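Local structure of 2-C-methyl-D-erythritol 4-phosphate cytidylyltransferase (Anaerococcus prevotii, 4KT7) at residues E55-K69 against L72-G84. The protein probably catalyses the transfer of a cytidylyl group from CTP to 2-C-methyl-D-erythritol 4-phosphate, a step of isoprenoid biosynthesis. Sequence-based numbering, arbitrary orientation.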
ATOM      1  N   GLU A  55      -8.381  -7.043  30.000  1.00 26.22           N
ATOM      2  CA  GLU A  55      -9.472  -7.863  29.472  1.00 29.11           C
ATOM      3  C   GLU A  55      -9.495  -7.790  27.966  1.00 27.30           C
ATOM      4  O   GLU A  55      -9.059  -6.796  27.382  1.00 24.26           O
ATOM      5  CB  GLU A  55     -10.827  -7.364  29.971  1.00 21.75           C
ATOM      6  CG  GLU A  55     -11.320  -6.128  29.252  1.00 19.68           C
ATOM      7  CD  GLU A  55     -12.673  -5.626  29.756  1.00 32.20           C
ATOM      8  OE1 GLU A  55     -13.379  -6.363  30.490  1.00 32.96           O
ATOM      9  OE2 GLU A  55     -13.024  -4.478  29.414  1.00 25.50           O
ATOM     10  N   ILE A  56     -10.042  -8.828  27.338  1.00 23.27           N
ATOM     11  CA  ILE A  56     -10.114  -8.894  25.879  1.00 20.98           C
ATOM     12  C   ILE A  56     -11.545  -9.191  25.438  1.00 26.92           C
ATOM     13  O   ILE A  56     -12.139 -10.198  25.856  1.00 28.46           O
ATOM     14  CB  ILE A  56      -9.193 -10.015  25.335  1.00 28.18           C
ATOM     15  CG1 ILE A  56      -7.728  -9.765  25.725  1.00 26.02           C
ATOM     16  CG2 ILE A  56      -9.336 -10.159  23.807  1.00 26.68           C
ATOM     17  CD1 ILE A  56      -6.787 -10.882  25.238  1.00 24.16           C
ATOM     18  N   ILE A  57     -12.085  -8.323  24.586  1.00 21.83           N
ATOM     19  CA  ILE A  57     -13.436  -8.474  24.046  1.00 19.36           C
ATOM     20  C   ILE A  57     -13.337  -8.798  22.561  1.00 20.25           C
ATOM     21  O   ILE A  57     -12.787  -8.004  21.784  1.00 22.81           O
ATOM     22  CB  ILE A  57     -14.261  -7.168  24.163  1.00 24.94           C
ATOM     23  CG1 ILE A  57     -14.255  -6.633  25.594  1.00 23.57           C
ATOM     24  CG2 ILE A  57     -15.694  -7.396  23.695  1.00 34.67           C
ATOM     25  CD1 ILE A  57     -14.672  -7.605  26.583  1.00 25.61           C
ATOM     26  N   LEU A  58     -13.823  -9.977  22.182  1.00 20.54           N
ATOM     27  CA  LEU A  58     -13.922 -10.365  20.780  1.00 27.47           C
ATOM     28  C   LEU A  58     -15.271  -9.933  20.266  1.00 33.05           C
ATOM     29  O   LEU A  58     -16.297 -10.150  20.907  1.00 20.97           O
ATOM     30  CB  LEU A  58     -13.815 -11.879  20.615  1.00 25.66           C
ATOM     31  CG  LEU A  58     -12.430 -12.480  20.790  1.00 36.24           C
ATOM     32  CD1 LEU A  58     -12.545 -13.978  21.044  1.00 39.52           C
ATOM     33  CD2 LEU A  58     -11.639 -12.229  19.528  1.00 38.06           C
ATOM     34  N   VAL A  59     -15.294  -9.319  19.100  1.00 19.41           N
ATOM     35  CA  VAL A  59     -16.583  -9.028  18.504  1.00 22.51           C
ATOM     36  C   VAL A  59     -16.736  -9.953  17.303  1.00 21.49           C
ATOM     37  O   VAL A  59     -15.912  -9.921  16.370  1.00 23.70           O
ATOM     38  CB  VAL A  59     -16.699  -7.548  18.116  1.00 20.06           C
ATOM     39  CG1 VAL A  59     -18.101  -7.246  17.662  1.00 18.12           C
ATOM     40  CG2 VAL A  59     -16.341  -6.640  19.322  1.00 24.47           C
ATOM     41  N   ILE A  60     -17.774 -10.787  17.329  1.00 24.42           N
ATOM     42  CA  ILE A  60     -17.897 -11.877  16.364  1.00 23.46           C
ATOM     43  C   ILE A  60     -19.181 -11.838  15.538  1.00 26.40           C
ATOM     44  O   ILE A  60     -20.125 -11.106  15.853  1.00 31.13           O
ATOM     45  CB  ILE A  60     -17.830 -13.247  17.066  1.00 25.73           C
ATOM     46  CG1 ILE A  60     -19.082 -13.469  17.918  1.00 26.20           C
ATOM     47  CG2 ILE A  60     -16.561 -13.345  17.912  1.00 24.78           C
ATOM     48  CD1 ILE A  60     -19.280 -14.927  18.393  1.00 28.42           C
ATOM     49  N   ARG A  61     -19.209 -12.643  14.480  1.00 29.76           N
ATOM     50  CA  ARG A  61     -20.455 -12.932  13.794  1.00 31.05           C
ATOM     51  C   ARG A  61     -21.187 -13.992  14.603  1.00 32.06           C
ATOM     52  O   ARG A  61     -20.560 -14.922  15.118  1.00 34.41           O
ATOM     53  CB  ARG A  61     -20.174 -13.472  12.394  1.00 33.11           C
ATOM     54  CG  ARG A  61     -19.561 -12.459  11.452  1.00 38.85           C
ATOM     55  CD  ARG A  61     -19.327 -13.081  10.082  1.00 49.22           C
ATOM     56  NE  ARG A  61     -20.402 -13.988   9.679  1.00 53.70           N
ATOM     57  CZ  ARG A  61     -21.509 -13.615   9.043  1.00 56.80           C
ATOM     58  NH1 ARG A  61     -21.705 -12.340   8.741  1.00 57.10           N
ATOM     59  NH2 ARG A  61     -22.422 -14.522   8.717  1.00 55.18           N
ATOM     60  N   LYS A  62     -22.506 -13.877  14.705  1.00 34.12           N
ATOM     61  CA  LYS A  62     -23.278 -14.851  15.462  1.00 38.32           C
ATOM     62  C   LYS A  62     -23.090 -16.273  14.922  1.00 43.19           C
ATOM     63  O   LYS A  62     -23.110 -17.250  15.683  1.00 41.01           O
ATOM     64  CB  LYS A  62     -24.766 -14.475  15.476  1.00 39.52           C
ATOM     65  CG  LYS A  62     -25.630 -15.530  16.150  1.00 45.84           C
ATOM     66  CD  LYS A  62     -27.089 -15.121  16.358  1.00 53.12           C
ATOM     67  CE  LYS A  62     -27.874 -16.320  16.906  1.00 60.82           C
ATOM     68  NZ  LYS A  62     -29.167 -15.950  17.555  1.00 65.18           N
ATOM     69  N   ASP A  63     -22.897 -16.383  13.611  1.00 41.62           N
ATOM     70  CA  ASP A  63     -22.763 -17.682  12.957  1.00 43.03           C
ATOM     71  C   ASP A  63     -21.472 -18.422  13.329  1.00 40.27           C
ATOM     72  O   ASP A  63     -21.375 -19.647  13.146  1.00 38.31           O
ATOM     73  CB  ASP A  63     -22.829 -17.519  11.433  1.00 48.34           C
ATOM     74  CG  ASP A  63     -24.155 -16.963  10.960  1.00 58.98           C
ATOM     75  OD1 ASP A  63     -25.130 -16.995  11.741  1.00 58.56           O
ATOM     76  OD2 ASP A  63     -24.217 -16.506   9.794  1.00 65.05           O
ATOM     77  N   ASP A  64     -20.486 -17.679  13.828  1.00 40.72           N
ATOM     78  CA  ASP A  64     -19.181 -18.246  14.188  1.00 33.38           C
ATOM     79  C   ASP A  64     -19.091 -18.602  15.674  1.00 38.80           C
ATOM     80  O   ASP A  64     -18.019 -18.983  16.154  1.00 40.39           O
ATOM     81  CB  ASP A  64     -18.062 -17.246  13.882  1.00 31.19           C
ATOM     82  CG  ASP A  64     -17.748 -17.120  12.397  1.00 41.17           C
ATOM     83  OD1 ASP A  64     -17.896 -18.104  11.640  1.00 32.82           O
ATOM     84  OD2 ASP A  64     -17.309 -16.022  11.991  1.00 40.06           O
ATOM     85  N   GLU A  65     -20.203 -18.479  16.401  1.00 37.41           N
ATOM     86  CA  GLU A  65     -20.176 -18.602  17.863  1.00 36.76           C
ATOM     87  C   GLU A  65     -19.632 -19.944  18.390  1.00 38.13           C
ATOM     88  O   GLU A  65     -18.797 -19.963  19.289  1.00 36.27           O
ATOM     89  CB  GLU A  65     -21.550 -18.299  18.476  1.00 38.92           C
ATOM     90  CG  GLU A  65     -21.547 -18.361  20.004  1.00 41.96           C
ATOM     91  CD  GLU A  65     -22.831 -17.846  20.637  1.00 45.58           C
ATOM     92  OE1 GLU A  65     -23.834 -17.668  19.903  1.00 41.96           O
ATOM     93  OE2 GLU A  65     -22.840 -17.625  21.873  1.00 48.19           O
ATOM     94  N   ASP A  66     -20.087 -21.054  17.821  1.00 38.74           N
ATOM     95  CA  ASP A  66     -19.634 -22.371  18.266  1.00 47.34           C
ATOM     96  C   ASP A  66     -18.128 -22.575  18.117  1.00 44.20           C
ATOM     97  O   ASP A  66     -17.467 -23.067  19.029  1.00 45.33           O
ATOM     98  CB  ASP A  66     -20.399 -23.470  17.531  1.00 54.90           C
ATOM     99  CG  ASP A  66     -21.838 -23.568  17.985  1.00 62.35           C
ATOM    100  OD1 ASP A  66     -22.085 -23.340  19.192  1.00 64.34           O
ATOM    101  OD2 ASP A  66     -22.717 -23.859  17.142  1.00 64.49           O
ATOM    102  N   ILE A  67     -17.590 -22.194  16.966  1.00 42.97           N
ATOM    103  CA  ILE A  67     -16.150 -22.264  16.745  1.00 45.72           C
ATOM    104  C   ILE A  67     -15.413 -21.239  17.610  1.00 44.09           C
ATOM    105  O   ILE A  67     -14.280 -21.482  18.047  1.00 39.03           O
ATOM    106  CB  ILE A  67     -15.803 -22.062  15.257  1.00 44.68           C
ATOM    107  CG1 ILE A  67     -16.577 -23.069  14.404  1.00 46.17           C
ATOM    108  CG2 ILE A  67     -14.312 -22.202  15.024  1.00 41.87           C
ATOM    109  CD1 ILE A  67     -16.287 -24.519  14.740  1.00 49.97           C
ATOM    110  N   ILE A  68     -16.051 -20.098  17.869  1.00 34.83           N
ATOM    111  CA  ILE A  68     -15.473 -19.116  18.785  1.00 33.16           C
ATOM    112  C   ILE A  68     -15.325 -19.685  20.194  1.00 36.46           C
ATOM    113  O   ILE A  68     -14.287 -19.493  20.836  1.00 35.02           O
ATOM    114  CB  ILE A  68     -16.276 -17.805  18.832  1.00 31.35           C
ATOM    115  CG1 ILE A  68     -16.081 -17.024  17.528  1.00 32.74           C
ATOM    116  CG2 ILE A  68     -15.801 -16.923  19.980  1.00 30.05           C
ATOM    117  CD1 ILE A  68     -14.663 -16.481  17.345  1.00 31.17           C
ATOM    118  N   LYS A  69     -16.348 -20.399  20.664  1.00 36.20           N
ATOM    119  CA  LYS A  69     -16.295 -21.047  21.969  1.00 45.49           C
ATOM    120  C   LYS A  69     -15.150 -22.061  22.052  1.00 44.18           C
ATOM    121  O   LYS A  69     -14.452 -22.156  23.071  1.00 42.04           O
ATOM    122  CB  LYS A  69     -17.620 -21.760  22.256  1.00 48.83           C
ATOM    123  CG  LYS A  69     -18.817 -20.842  22.427  1.00 51.54           C
ATOM    124  CD  LYS A  69     -20.078 -21.663  22.712  1.00 59.86           C
ATOM    125  CE  LYS A  69     -21.279 -20.772  23.018  1.00 65.84           C
ATOM    126  NZ  LYS A  69     -22.542 -21.549  23.229  1.00 71.24           N
ATOM    127  N   LEU A  72     -11.913 -20.308  22.318  1.00 38.71           N
ATOM    128  CA  LEU A  72     -11.739 -19.633  23.607  1.00 40.06           C
ATOM    129  C   LEU A  72     -11.442 -20.561  24.783  1.00 38.22           C
ATOM    130  O   LEU A  72     -10.938 -20.105  25.813  1.00 40.85           O
ATOM    131  CB  LEU A  72     -12.944 -18.740  23.929  1.00 38.27           C
ATOM    132  CG  LEU A  72     -12.979 -17.454  23.113  1.00 40.60           C
ATOM    133  CD1 LEU A  72     -14.128 -16.550  23.538  1.00 46.30           C
ATOM    134  CD2 LEU A  72     -11.656 -16.736  23.284  1.00 36.45           C
ATOM    135  N   GLU A  73     -11.738 -21.850  24.639  1.00 39.87           N
ATOM    136  CA  GLU A  73     -11.490 -22.801  25.725  1.00 54.62           C
ATOM    137  C   GLU A  73     -10.005 -22.924  26.030  1.00 54.81           C
ATOM    138  O   GLU A  73      -9.612 -23.175  27.166  1.00 56.08           O
ATOM    139  CB  GLU A  73     -12.042 -24.185  25.387  1.00 56.15           C
ATOM    140  CG  GLU A  73     -13.548 -24.266  25.363  1.00 61.03           C
ATOM    141  CD  GLU A  73     -14.036 -25.694  25.403  1.00 68.17           C
ATOM    142  OE1 GLU A  73     -13.464 -26.542  24.679  1.00 71.39           O
ATOM    143  OE2 GLU A  73     -14.979 -25.974  26.170  1.00 72.82           O
ATOM    144  N   LYS A  74      -9.185 -22.753  25.003  1.00 55.86           N
ATOM    145  CA  LYS A  74      -7.737 -22.862  25.151  1.00 62.08           C
ATOM    146  C   LYS A  74      -7.162 -21.708  25.993  1.00 63.03           C
ATOM    147  O   LYS A  74      -6.059 -21.807  26.538  1.00 60.17           O
ATOM    148  CB  LYS A  74      -7.077 -22.971  23.763  1.00 64.37           C
ATOM    149  CG  LYS A  74      -5.880 -22.059  23.519  1.00 64.92           C
ATOM    150  CD  LYS A  74      -5.193 -22.368  22.184  1.00 68.10           C
ATOM    151  CE  LYS A  74      -3.938 -21.510  22.004  1.00 67.40           C
ATOM    152  NZ  LYS A  74      -3.294 -21.664  20.665  1.00 67.68           N
ATOM    153  N   TYR A  75      -7.931 -20.628  26.135  1.00 66.06           N
ATOM    154  CA  TYR A  75      -7.456 -19.460  26.883  1.00 58.92           C
ATOM    155  C   TYR A  75      -7.994 -19.356  28.318  1.00 66.60           C
ATOM    156  O   TYR A  75      -9.195 -19.509  28.566  1.00 67.96           O
ATOM    157  CB  TYR A  75      -7.723 -18.171  26.097  1.00 45.53           C
ATOM    158  CG  TYR A  75      -7.064 -18.165  24.733  1.00 46.06           C
ATOM    159  CD1 TYR A  75      -5.719 -17.845  24.586  1.00 47.14           C
ATOM    160  CD2 TYR A  75      -7.778 -18.494  23.597  1.00 41.27           C
ATOM    161  CE1 TYR A  75      -5.110 -17.850  23.339  1.00 43.45           C
ATOM    162  CE2 TYR A  75      -7.177 -18.503  22.352  1.00 46.12           C
ATOM    163  CZ  TYR A  75      -5.847 -18.177  22.228  1.00 44.42           C
ATOM    164  OH  TYR A  75      -5.261 -18.186  20.979  1.00 46.67           O
ATOM    165  N   ASP A  76      -7.081 -19.087  29.251  1.00 76.63           N
ATOM    166  CA  ASP A  76      -7.408 -18.926  30.669  1.00 87.44           C
ATOM    167  C   ASP A  76      -7.959 -17.536  30.994  1.00 83.21           C
ATOM    168  O   ASP A  76      -8.816 -17.380  31.869  1.00 82.86           O
ATOM    169  CB  ASP A  76      -6.156 -19.142  31.527  1.00 99.74           C
ATOM    170  CG  ASP A  76      -5.446 -20.449  31.223  1.00111.25           C
ATOM    171  OD1 ASP A  76      -6.131 -21.459  30.953  1.00115.74           O
ATOM    172  OD2 ASP A  76      -4.196 -20.464  31.265  1.00115.54           O
ATOM    173  N   GLY A  77      -7.448 -16.533  30.285  1.00 74.88           N
ATOM    174  CA  GLY A  77      -7.609 -15.142  30.671  1.00 69.64           C
ATOM    175  C   GLY A  77      -9.009 -14.565  30.731  1.00 64.47           C
ATOM    176  O   GLY A  77     -10.012 -15.264  30.540  1.00 60.95           O
ATOM    177  N   ASN A  78      -9.064 -13.266  31.018  1.00 61.84           N
ATOM    178  CA  ASN A  78     -10.313 -12.527  31.045  1.00 57.82           C
ATOM    179  C   ASN A  78     -10.708 -12.196  29.612  1.00 49.96           C
ATOM    180  O   ASN A  78     -10.611 -11.041  29.166  1.00 39.61           O
ATOM    181  CB  ASN A  78     -10.158 -11.259  31.887  1.00 63.14           C
ATOM    182  CG  ASN A  78     -11.483 -10.570  32.161  1.00 67.17           C
ATOM    183  OD1 ASN A  78     -12.549 -11.091  31.833  1.00 74.23           O
ATOM    184  ND2 ASN A  78     -11.419  -9.394  32.778  1.00 63.96           N
ATOM    185  N   ILE A  79     -11.132 -13.225  28.887  1.00 48.35           N
ATOM    186  CA  ILE A  79     -11.503 -13.078  27.487  1.00 46.40           C
ATOM    187  C   ILE A  79     -12.958 -13.474  27.289  1.00 44.76           C
ATOM    188  O   ILE A  79     -13.375 -14.553  27.707  1.00 46.47           O
ATOM    189  CB  ILE A  79     -10.633 -13.973  26.586  1.00 47.32           C
ATOM    190  CG1 ILE A  79      -9.150 -13.687  26.818  1.00 49.00           C
ATOM    191  CG2 ILE A  79     -10.992 -13.776  25.120  1.00 45.84           C
ATOM    192  CD1 ILE A  79      -8.247 -14.284  25.755  1.00 50.70           C
ATOM    193  N   ARG A  80     -13.734 -12.610  26.649  1.00 37.47           N
ATOM    194  CA  ARG A  80     -15.111 -12.966  26.325  1.00 36.38           C
ATOM    195  C   ARG A  80     -15.488 -12.386  24.975  1.00 30.62           C
ATOM    196  O   ARG A  80     -14.676 -11.712  24.330  1.00 35.60           O
ATOM    197  CB  ARG A  80     -16.067 -12.487  27.417  1.00 39.56           C
ATOM    198  CG  ARG A  80     -16.017 -10.988  27.641  1.00 40.98           C
ATOM    199  CD  ARG A  80     -16.870 -10.542  28.832  1.00 43.05           C
ATOM    200  NE  ARG A  80     -16.988  -9.084  28.852  1.00 45.69           N
ATOM    201  CZ  ARG A  80     -16.138  -8.277  29.479  1.00 45.06           C
ATOM    202  NH1 ARG A  80     -15.118  -8.792  30.153  1.00 46.46           N
ATOM    203  NH2 ARG A  80     -16.305  -6.958  29.429  1.00 36.04           N
ATOM    204  N   TYR A  81     -16.716 -12.645  24.542  1.00 26.67           N
ATOM    205  CA  TYR A  81     -17.160 -12.178  23.233  1.00 24.90           C
ATOM    206  C   TYR A  81     -18.555 -11.581  23.263  1.00 35.46           C
ATOM    207  O   TYR A  81     -19.382 -11.960  24.106  1.00 31.26           O
ATOM    208  CB  TYR A  81     -17.098 -13.327  22.219  1.00 25.93           C
ATOM    209  CG  TYR A  81     -18.047 -14.481  22.498  1.00 28.20           C
ATOM    210  CD1 TYR A  81     -19.374 -14.439  22.082  1.00 33.96           C
ATOM    211  CD2 TYR A  81     -17.600 -15.630  23.141  1.00 33.77           C
ATOM    212  CE1 TYR A  81     -20.231 -15.502  22.321  1.00 34.17           C
ATOM    213  CE2 TYR A  81     -18.454 -16.694  23.390  1.00 36.83           C
ATOM    214  CZ  TYR A  81     -19.766 -16.621  22.975  1.00 40.03           C
ATOM    215  OH  TYR A  81     -20.611 -17.678  23.213  1.00 42.78           O
ATOM    216  N   VAL A  82     -18.802 -10.658  22.333  1.00 25.41           N
ATOM    217  CA  VAL A  82     -20.136 -10.131  22.053  1.00 31.02           C
ATOM    218  C   VAL A  82     -20.422 -10.254  20.558  1.00 29.47           C
ATOM    219  O   VAL A  82     -19.491 -10.411  19.755  1.00 27.96           O
ATOM    220  CB  VAL A  82     -20.285  -8.644  22.487  1.00 24.28           C
ATOM    221  CG1 VAL A  82     -20.275  -8.542  24.007  1.00 25.81           C
ATOM    222  CG2 VAL A  82     -19.173  -7.802  21.904  1.00 22.19           C
ATOM    223  N   TYR A  83     -21.697 -10.183  20.180  1.00 23.97           N
ATOM    224  CA  TYR A  83     -22.060 -10.242  18.768  1.00 21.72           C
ATOM    225  C   TYR A  83     -21.759  -8.893  18.123  1.00 21.35           C
ATOM    226  O   TYR A  83     -21.967  -7.840  18.736  1.00 19.96           O
ATOM    227  CB  TYR A  83     -23.550 -10.547  18.585  1.00 23.07           C
ATOM    228  CG  TYR A  83     -24.013 -11.927  19.017  1.00 25.42           C
ATOM    229  CD1 TYR A  83     -23.121 -12.965  19.212  1.00 33.58           C
ATOM    230  CD2 TYR A  83     -25.366 -12.181  19.216  1.00 31.35           C
ATOM    231  CE1 TYR A  83     -23.569 -14.233  19.599  1.00 38.74           C
ATOM    232  CE2 TYR A  83     -25.822 -13.425  19.601  1.00 38.63           C
ATOM    233  CZ  TYR A  83     -24.927 -14.448  19.791  1.00 40.78           C
ATOM    234  OH  TYR A  83     -25.410 -15.677  20.175  1.00 43.01           O
ATOM    235  N   GLY A  84     -21.286  -8.909  16.879  1.00 21.38           N
ATOM    236  CA  GLY A  84     -21.042  -7.662  16.168  1.00 20.03           C
ATOM    237  C   GLY A  84     -22.297  -7.172  15.461  1.00 23.73           C
ATOM    238  O   GLY A  84     -23.386  -7.668  15.717  1.00 24.57           O
TER
HETATM  239  O   HOH W   1     -13.837  -7.817  32.917  1.00 55.91           O
HETATM  240  O   HOH W   2     -27.856 -15.850  20.233  1.00 40.40           O
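Tyr-81 and Tyr-83 show how one carboxylate can tie a helix to a strand, for both phenols donate to Glu-65. Tyr-83 OH meets OE1 of Glu-65 at 2.6 Å, on the syn side and 33° out of the carboxylate plane; Tyr-81 OH donates a hydrogen bond to the anti lone pair of Glu-65 OE2, also at 2.6 Å. An extended Glu-65 chain, with CG anti to the backbone N (chi1 -178°), carries the carboxylate out to both rings. Lys-62 lays its aliphatic chain over one face of the Tyr-83 ring, CB standing 4.1 Å from the centroid in a CH-pi contact, while a water joins Lys-62 NZ to Tyr-83 OH. Deeper in, Leu-58 CD1 meets Leu-72 CD2 tip to tip at 3.7 Å, and helix 39-48 packs on Leu-72.

The parallel strands 55-60 and 79-83 and helix 65-73 form a beta-alpha-beta unit, and the strands are joined by six backbone hydrogen bonds from Ile-56 N to Gly-84 N. On the face of the sheet bearing Ile-57 and Val-82, Arg-80 directs NH1 and NH2 onto Glu-55 OE1 (3.0 Å from NH1), both from above the carboxylate plane, as Ile-57 CD1 sits over the guanidinium centre. Ser-11 and Asp-100 N hold Glu-55 OE2, and Ala-98 O takes Arg-80 NH2.

A glutamine in place of Glu-65 would probably weaken its grip on the tyrosines, leaving one hydroxyl facing an amide NH2. Two phenol donors should stabilise the negative charge of this carboxylate, fastening helix to strand through polar bonds above an apolar core.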